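Local coordinates for methanol--corrinoid protein (Methanosarcina barkeri, PDB 2I2X) that carries the methyl group of methanol on a bound corrinoid during methanogenesis, receiving it through MtaB and passing it to coenzyme M through MtaA, at residues I47-Q60 with M100-C112. Sequence-based numbering, arbitrary orientation.
Sequences IFEGEEDDVVEGLQ and MSADAMLEGIEYC
A104 packs its methyl group against the turn that joins helix 41-48 to helix 52-65. A104 CB lies 3.8 Å from G50 C and also meets V55 CG2. I47 slants across M105, its CG1 3.9 Å from M105 CB. G50 comes very close to the helix of 100-112: its CA is 4.0 Å from S101 CA. It has positive phi and closes a Schellman motif, and a CB here would clash with M100 CB. The buried S101 OG lies 2.6 Å from I47 O and is hydrogen-bonded to N97 O within its own helix. With no side chain at G108, the two helices come close again further along, where L59 CD1 sits 4.1 Å from G108 CA. L59 also reaches C112, and it touches L72 of helix 72-89.

Y111 closes the far end of the contact. Its CG is anti to the backbone N (chi1 -171°), which swings the ring across to helix 52-65. V56 CG1 sits over one ring face, 4.0 Å from the centroid, in a CH-pi contact. The amide plane of Q60 is nearly parallel to the ring (10°) but displaced from it, and Q60 CG packs near CZ and OH of Y111. Replacing Y111 by an alanine would probably strip V56 of its aromatic cover and open a gap beside Q60.

At the polar edge, E107 OE2 rests against the aliphatic part of E52, 3.2 Å from its CB. The two carboxylates keep their charged atoms separated. D103 turns to the partner protein, forming a salt bridge with R178 of the MtaB chain. Helices 52-60 and 100-112 run in the same general direction, crossing at -35°. This is packing within the helical bundle of the N-terminal B12-binding region, away from the corrinoid pocket.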
ATOM      1  N   ILE B  47     -23.415  -5.841 -39.873  1.00 59.13           N
ATOM      2  CA  ILE B  47     -22.127  -5.628 -39.213  1.00 59.21           C
ATOM      3  C   ILE B  47     -22.288  -5.310 -37.726  1.00 59.28           C
ATOM      4  O   ILE B  47     -21.652  -5.952 -36.882  1.00 59.17           O
ATOM      5  CB  ILE B  47     -21.231  -4.587 -39.954  1.00 59.28           C
ATOM      6  CG1 ILE B  47     -20.076  -5.284 -40.681  1.00 59.68           C
ATOM      7  CG2 ILE B  47     -20.585  -3.605 -38.989  1.00 58.98           C
ATOM      8  CD1 ILE B  47     -20.480  -6.396 -41.608  1.00 59.92           C
ATOM      9  N   PHE B  48     -23.155  -4.348 -37.413  1.00 59.20           N
ATOM     10  CA  PHE B  48     -23.456  -4.003 -36.026  1.00 59.09           C
ATOM     11  C   PHE B  48     -23.873  -5.241 -35.231  1.00 59.59           C
ATOM     12  O   PHE B  48     -23.321  -5.510 -34.164  1.00 59.35           O
ATOM     13  CB  PHE B  48     -24.537  -2.922 -35.966  1.00 58.73           C
ATOM     14  CG  PHE B  48     -25.096  -2.689 -34.588  1.00 56.95           C
ATOM     15  CD1 PHE B  48     -24.362  -1.997 -33.632  1.00 54.40           C
ATOM     16  CD2 PHE B  48     -26.367  -3.155 -34.250  1.00 55.46           C
ATOM     17  CE1 PHE B  48     -24.881  -1.775 -32.374  1.00 52.82           C
ATOM     18  CE2 PHE B  48     -26.892  -2.937 -32.983  1.00 53.69           C
ATOM     19  CZ  PHE B  48     -26.148  -2.246 -32.048  1.00 52.87           C
ATOM     20  N   GLU B  49     -24.824  -6.000 -35.774  1.00 60.27           N
ATOM     21  CA  GLU B  49     -25.336  -7.197 -35.113  1.00 61.17           C
ATOM     22  C   GLU B  49     -24.298  -8.313 -35.052  1.00 61.93           C
ATOM     23  O   GLU B  49     -24.519  -9.325 -34.395  1.00 61.46           O
ATOM     24  CB  GLU B  49     -26.619  -7.686 -35.791  1.00 60.96           C
ATOM     25  CG  GLU B  49     -27.786  -6.694 -35.705  1.00 61.49           C
ATOM     26  CD  GLU B  49     -29.104  -7.258 -36.217  1.00 61.61           C
ATOM     27  OE1 GLU B  49     -29.110  -8.386 -36.747  1.00 64.05           O
ATOM     28  OE2 GLU B  49     -30.140  -6.583 -36.086  1.00 60.04           O
ATOM     29  N   GLY B  50     -23.166  -8.104 -35.729  1.00 63.30           N
ATOM     30  CA  GLY B  50     -22.061  -9.065 -35.773  1.00 65.19           C
ATOM     31  C   GLY B  50     -22.494 -10.405 -36.328  1.00 66.74           C
ATOM     32  O   GLY B  50     -22.128 -11.454 -35.802  1.00 66.87           O
ATOM     33  N   GLU B  51     -23.271 -10.356 -37.404  1.00 68.48           N
ATOM     34  CA  GLU B  51     -23.978 -11.518 -37.925  1.00 70.30           C
ATOM     35  C   GLU B  51     -23.499 -11.834 -39.352  1.00 71.58           C
ATOM     36  O   GLU B  51     -24.064 -11.331 -40.330  1.00 72.07           O
ATOM     37  CB  GLU B  51     -25.491 -11.244 -37.873  1.00 70.06           C
ATOM     38  CG  GLU B  51     -26.382 -12.450 -38.122  1.00 70.62           C
ATOM     39  CD  GLU B  51     -26.240 -13.518 -37.055  1.00 71.26           C
ATOM     40  OE1 GLU B  51     -25.835 -14.655 -37.401  1.00 71.41           O
ATOM     41  OE2 GLU B  51     -26.532 -13.218 -35.877  1.00 70.32           O
ATOM     42  N   GLU B  52     -22.462 -12.666 -39.464  1.00 73.07           N
ATOM     43  CA  GLU B  52     -21.766 -12.893 -40.745  1.00 74.49           C
ATOM     44  C   GLU B  52     -22.613 -13.542 -41.853  1.00 75.28           C
ATOM     45  O   GLU B  52     -22.473 -13.186 -43.031  1.00 75.33           O
ATOM     46  CB  GLU B  52     -20.434 -13.641 -40.550  1.00 74.61           C
ATOM     47  CG  GLU B  52     -20.531 -15.000 -39.858  1.00 75.49           C
ATOM     48  CD  GLU B  52     -20.607 -14.891 -38.346  1.00 76.56           C
ATOM     49  OE1 GLU B  52     -20.007 -13.952 -37.766  1.00 76.41           O
ATOM     50  OE2 GLU B  52     -21.274 -15.757 -37.741  1.00 77.26           O
ATOM     51  N   ASP B  53     -23.497 -14.465 -41.468  1.00 76.19           N
ATOM     52  CA  ASP B  53     -24.431 -15.098 -42.405  1.00 77.02           C
ATOM     53  C   ASP B  53     -25.253 -14.083 -43.187  1.00 77.79           C
ATOM     54  O   ASP B  53     -25.572 -14.299 -44.361  1.00 77.94           O
ATOM     55  CB  ASP B  53     -25.373 -16.054 -41.668  1.00 76.96           C
ATOM     56  CG  ASP B  53     -24.757 -17.423 -41.434  1.00 76.54           C
ATOM     57  OD1 ASP B  53     -23.613 -17.661 -41.885  1.00 75.70           O
ATOM     58  OD2 ASP B  53     -25.422 -18.263 -40.794  1.00 76.18           O
ATOM     59  N   ASP B  54     -25.594 -12.979 -42.529  1.00 78.63           N
ATOM     60  CA  ASP B  54     -26.396 -11.932 -43.146  1.00 79.40           C
ATOM     61  C   ASP B  54     -25.517 -10.887 -43.818  1.00 80.02           C
ATOM     62  O   ASP B  54     -26.008 -10.077 -44.597  1.00 79.92           O
ATOM     63  CB  ASP B  54     -27.322 -11.282 -42.113  1.00 79.35           C
ATOM     64  CG  ASP B  54     -28.156 -12.300 -41.340  1.00 79.55           C
ATOM     65  OD1 ASP B  54     -27.954 -13.526 -41.529  1.00 79.59           O
ATOM     66  OD2 ASP B  54     -29.014 -11.868 -40.533  1.00 79.38           O
ATOM     67  N   VAL B  55     -24.220 -10.907 -43.525  1.00 81.07           N
ATOM     68  CA  VAL B  55     -23.290  -9.978 -44.170  1.00 82.27           C
ATOM     69  C   VAL B  55     -23.021 -10.394 -45.612  1.00 83.09           C
ATOM     70  O   VAL B  55     -23.061  -9.560 -46.514  1.00 83.16           O
ATOM     71  CB  VAL B  55     -21.948  -9.861 -43.424  1.00 82.28           C
ATOM     72  CG1 VAL B  55     -21.031  -8.859 -44.131  1.00 82.51           C
ATOM     73  CG2 VAL B  55     -22.173  -9.442 -41.988  1.00 82.39           C
ATOM     74  N   VAL B  56     -22.740 -11.684 -45.807  1.00 84.06           N
ATOM     75  CA  VAL B  56     -22.553 -12.280 -47.134  1.00 84.92           C
ATOM     76  C   VAL B  56     -23.830 -12.131 -47.987  1.00 85.60           C
ATOM     77  O   VAL B  56     -23.785 -11.578 -49.094  1.00 85.63           O
ATOM     78  CB  VAL B  56     -22.102 -13.772 -47.019  1.00 84.93           C
ATOM     79  CG1 VAL B  56     -22.102 -14.469 -48.378  1.00 85.09           C
ATOM     80  CG2 VAL B  56     -20.721 -13.865 -46.380  1.00 84.80           C
ATOM     81  N   GLU B  57     -24.959 -12.600 -47.449  1.00 86.33           N
ATOM     82  CA  GLU B  57     -26.269 -12.480 -48.095  1.00 87.00           C
ATOM     83  C   GLU B  57     -26.635 -11.049 -48.506  1.00 87.55           C
ATOM     84  O   GLU B  57     -27.196 -10.834 -49.579  1.00 87.79           O
ATOM     85  CB  GLU B  57     -27.355 -13.063 -47.193  1.00 86.95           C
ATOM     86  CG  GLU B  57     -28.770 -12.805 -47.681  1.00 86.90           C
ATOM     87  CD  GLU B  57     -29.819 -13.396 -46.774  1.00 87.02           C
ATOM     88  OE1 GLU B  57     -29.609 -14.521 -46.265  1.00 87.11           O
ATOM     89  OE2 GLU B  57     -30.860 -12.736 -46.577  1.00 86.94           O
ATOM     90  N   GLY B  58     -26.327 -10.084 -47.646  1.00 88.19           N
ATOM     91  CA  GLY B  58     -26.528  -8.672 -47.958  1.00 88.93           C
ATOM     92  C   GLY B  58     -25.573  -8.168 -49.027  1.00 89.62           C
ATOM     93  O   GLY B  58     -25.945  -7.322 -49.836  1.00 89.76           O
ATOM     94  N   LEU B  59     -24.345  -8.685 -49.033  1.00 90.39           N
ATOM     95  CA  LEU B  59     -23.335  -8.296 -50.026  1.00 91.23           C
ATOM     96  C   LEU B  59     -23.621  -8.875 -51.407  1.00 91.88           C
ATOM     97  O   LEU B  59     -23.473  -8.178 -52.410  1.00 91.90           O
ATOM     98  CB  LEU B  59     -21.930  -8.714 -49.584  1.00 91.08           C
ATOM     99  CG  LEU B  59     -21.179  -7.824 -48.592  1.00 91.26           C
ATOM    100  CD1 LEU B  59     -20.087  -8.626 -47.875  1.00 91.71           C
ATOM    101  CD2 LEU B  59     -20.591  -6.597 -49.268  1.00 90.79           C
ATOM    102  N   GLN B  60     -24.012 -10.149 -51.448  1.00 92.67           N
ATOM    103  CA  GLN B  60     -24.356 -10.823 -52.699  1.00 93.34           C
ATOM    104  C   GLN B  60     -25.480 -10.081 -53.412  1.00 93.71           C
ATOM    105  O   GLN B  60     -25.376  -9.788 -54.603  1.00 93.73           O
ATOM    106  CB  GLN B  60     -24.751 -12.284 -52.451  1.00 93.37           C
ATOM    107  CG  GLN B  60     -23.575 -13.203 -52.108  1.00 93.93           C
ATOM    108  CD  GLN B  60     -23.919 -14.692 -52.187  1.00 94.23           C
ATOM    109  OE1 GLN B  60     -24.887 -15.087 -52.838  1.00 95.05           O
ATOM    110  NE2 GLN B  60     -23.114 -15.520 -51.529  1.00 93.55           N
ATOM    111  N   MET B 100     -17.191  -8.987 -32.322  1.00 39.72           N
ATOM    112  CA  MET B 100     -18.087  -9.780 -33.136  1.00 41.30           C
ATOM    113  C   MET B 100     -18.349  -9.096 -34.467  1.00 42.96           C
ATOM    114  O   MET B 100     -18.446  -9.757 -35.500  1.00 43.26           O
ATOM    115  CB  MET B 100     -19.406  -9.987 -32.413  1.00 41.09           C
ATOM    116  CG  MET B 100     -19.444 -11.187 -31.506  1.00 40.88           C
ATOM    117  SD  MET B 100     -20.832 -11.044 -30.362  1.00 44.04           S
ATOM    118  CE  MET B 100     -22.252 -11.008 -31.468  1.00 45.71           C
ATOM    119  N   SER B 101     -18.456  -7.774 -34.426  1.00 44.68           N
ATOM    120  CA  SER B 101     -18.622  -6.958 -35.612  1.00 46.46           C
ATOM    121  C   SER B 101     -17.378  -6.998 -36.497  1.00 48.00           C
ATOM    122  O   SER B 101     -17.490  -7.003 -37.728  1.00 48.57           O
ATOM    123  CB  SER B 101     -18.967  -5.513 -35.221  1.00 46.36           C
ATOM    124  OG  SER B 101     -20.283  -5.431 -34.690  1.00 45.42           O
ATOM    125  N   ALA B 102     -16.204  -7.027 -35.872  1.00 49.59           N
ATOM    126  CA  ALA B 102     -14.940  -7.084 -36.600  1.00 51.37           C
ATOM    127  C   ALA B 102     -14.752  -8.454 -37.251  1.00 52.83           C
ATOM    128  O   ALA B 102     -14.219  -8.545 -38.354  1.00 53.08           O
ATOM    129  CB  ALA B 102     -13.774  -6.760 -35.680  1.00 51.21           C
ATOM    130  N   ASP B 103     -15.183  -9.507 -36.552  1.00 54.52           N
ATOM    131  CA  ASP B 103     -15.263 -10.860 -37.110  1.00 55.83           C
ATOM    132  C   ASP B 103     -16.169 -10.865 -38.335  1.00 57.40           C
ATOM    133  O   ASP B 103     -15.801 -11.373 -39.389  1.00 57.59           O
ATOM    134  CB  ASP B 103     -15.830 -11.836 -36.081  1.00 55.08           C
ATOM    135  CG  ASP B 103     -14.820 -12.248 -35.045  1.00 53.98           C
ATOM    136  OD1 ASP B 103     -13.635 -11.870 -35.164  1.00 52.02           O
ATOM    137  OD2 ASP B 103     -15.223 -12.964 -34.102  1.00 52.38           O
ATOM    138  N   ALA B 104     -17.360 -10.298 -38.176  1.00 59.32           N
ATOM    139  CA  ALA B 104     -18.339 -10.231 -39.247  1.00 61.42           C
ATOM    140  C   ALA B 104     -17.826  -9.417 -40.435  1.00 62.94           C
ATOM    141  O   ALA B 104     -18.040  -9.797 -41.581  1.00 62.88           O
ATOM    142  CB  ALA B 104     -19.646  -9.660 -38.733  1.00 61.21           C
ATOM    143  N   MET B 105     -17.131  -8.317 -40.152  1.00 65.06           N
ATOM    144  CA  MET B 105     -16.616  -7.434 -41.198  1.00 67.08           C
ATOM    145  C   MET B 105     -15.416  -8.025 -41.928  1.00 68.46           C
ATOM    146  O   MET B 105     -15.335  -7.931 -43.150  1.00 69.04           O
ATOM    147  CB  MET B 105     -16.241  -6.078 -40.616  1.00 67.14           C
ATOM    148  CG  MET B 105     -15.633  -5.120 -41.618  1.00 67.64           C
ATOM    149  SD  MET B 105     -14.286  -4.173 -40.889  1.00 69.17           S
ATOM    150  CE  MET B 105     -13.126  -5.477 -40.447  1.00 69.29           C
ATOM    151  N   LEU B 106     -14.483  -8.611 -41.181  1.00 70.10           N
ATOM    152  CA  LEU B 106     -13.331  -9.290 -41.772  1.00 71.80           C
ATOM    153  C   LEU B 106     -13.746 -10.433 -42.707  1.00 73.02           C
ATOM    154  O   LEU B 106     -13.080 -10.690 -43.714  1.00 73.14           O
ATOM    155  CB  LEU B 106     -12.398  -9.830 -40.685  1.00 71.79           C
ATOM    156  CG  LEU B 106     -11.355  -8.891 -40.078  1.00 72.31           C
ATOM    157  CD1 LEU B 106     -10.985  -9.354 -38.670  1.00 73.16           C
ATOM    158  CD2 LEU B 106     -10.117  -8.802 -40.966  1.00 72.43           C
ATOM    159  N   GLU B 107     -14.842 -11.113 -42.361  1.00 74.43           N
ATOM    160  CA  GLU B 107     -15.363 -12.212 -43.168  1.00 75.84           C
ATOM    161  C   GLU B 107     -16.114 -11.671 -44.386  1.00 76.86           C
ATOM    162  O   GLU B 107     -16.449 -12.420 -45.315  1.00 76.88           O
ATOM    163  CB  GLU B 107     -16.268 -13.110 -42.334  1.00 75.77           C
ATOM    164  CG  GLU B 107     -16.084 -14.584 -42.645  1.00 76.62           C
ATOM    165  CD  GLU B 107     -17.224 -15.434 -42.135  1.00 77.83           C
ATOM    166  OE1 GLU B 107     -16.955 -16.397 -41.382  1.00 78.20           O
ATOM    167  OE2 GLU B 107     -18.387 -15.133 -42.480  1.00 77.92           O
ATOM    168  N   GLY B 108     -16.374 -10.365 -44.356  1.00 78.04           N
ATOM    169  CA  GLY B 108     -16.936  -9.638 -45.479  1.00 79.49           C
ATOM    170  C   GLY B 108     -15.827  -9.183 -46.402  1.00 80.63           C
ATOM    171  O   GLY B 108     -15.942  -9.315 -47.623  1.00 80.69           O
ATOM    172  N   ILE B 109     -14.752  -8.650 -45.820  1.00 81.72           N
ATOM    173  CA  ILE B 109     -13.593  -8.200 -46.597  1.00 83.02           C
ATOM    174  C   ILE B 109     -13.023  -9.324 -47.480  1.00 84.05           C
ATOM    175  O   ILE B 109     -12.741  -9.099 -48.655  1.00 84.40           O
ATOM    176  CB  ILE B 109     -12.494  -7.519 -45.707  1.00 82.95           C
ATOM    177  CG1 ILE B 109     -12.882  -6.063 -45.403  1.00 82.61           C
ATOM    178  CG2 ILE B 109     -11.106  -7.580 -46.374  1.00 82.85           C
ATOM    179  CD1 ILE B 109     -11.839  -5.258 -44.620  1.00 81.30           C
ATOM    180  N   GLU B 110     -12.891 -10.529 -46.933  1.00 85.28           N
ATOM    181  CA  GLU B 110     -12.384 -11.675 -47.710  1.00 86.51           C
ATOM    182  C   GLU B 110     -13.412 -12.306 -48.679  1.00 87.28           C
ATOM    183  O   GLU B 110     -13.039 -13.116 -49.538  1.00 87.43           O
ATOM    184  CB  GLU B 110     -11.762 -12.740 -46.798  1.00 86.38           C
ATOM    185  CG  GLU B 110     -12.659 -13.164 -45.650  1.00 87.14           C
ATOM    186  CD  GLU B 110     -12.539 -14.631 -45.302  1.00 87.88           C
ATOM    187  OE1 GLU B 110     -13.068 -15.028 -44.239  1.00 88.36           O
ATOM    188  OE2 GLU B 110     -11.925 -15.387 -46.089  1.00 88.06           O
ATOM    189  N   TYR B 111     -14.690 -11.950 -48.544  1.00 88.11           N
ATOM    190  CA  TYR B 111     -15.683 -12.330 -49.554  1.00 89.05           C
ATOM    191  C   TYR B 111     -15.635 -11.339 -50.728  1.00 89.46           C
ATOM    192  O   TYR B 111     -16.016 -11.671 -51.855  1.00 89.49           O
ATOM    193  CB  TYR B 111     -17.100 -12.438 -48.963  1.00 89.27           C
ATOM    194  CG  TYR B 111     -18.122 -13.042 -49.923  1.00 89.65           C
ATOM    195  CD1 TYR B 111     -18.305 -14.431 -49.999  1.00 89.61           C
ATOM    196  CD2 TYR B 111     -18.899 -12.223 -50.759  1.00 89.48           C
ATOM    197  CE1 TYR B 111     -19.234 -14.990 -50.881  1.00 89.66           C
ATOM    198  CE2 TYR B 111     -19.829 -12.771 -51.645  1.00 89.56           C
ATOM    199  CZ  TYR B 111     -19.991 -14.153 -51.699  1.00 90.14           C
ATOM    200  OH  TYR B 111     -20.903 -14.697 -52.573  1.00 90.09           O
ATOM    201  N   CYS B 112     -15.158 -10.127 -50.449  1.00 89.96           N
ATOM    202  CA  CYS B 112     -14.887  -9.125 -51.481  1.00 90.26           C
ATOM    203  C   CYS B 112     -13.568  -9.390 -52.210  1.00 90.75           C
ATOM    204  O   CYS B 112     -13.349  -8.852 -53.298  1.00 90.89           O
ATOM    205  CB  CYS B 112     -14.885  -7.721 -50.881  1.00 90.13           C
ATOM    206  SG  CYS B 112     -16.501  -7.198 -50.304  1.00 89.51           S
TER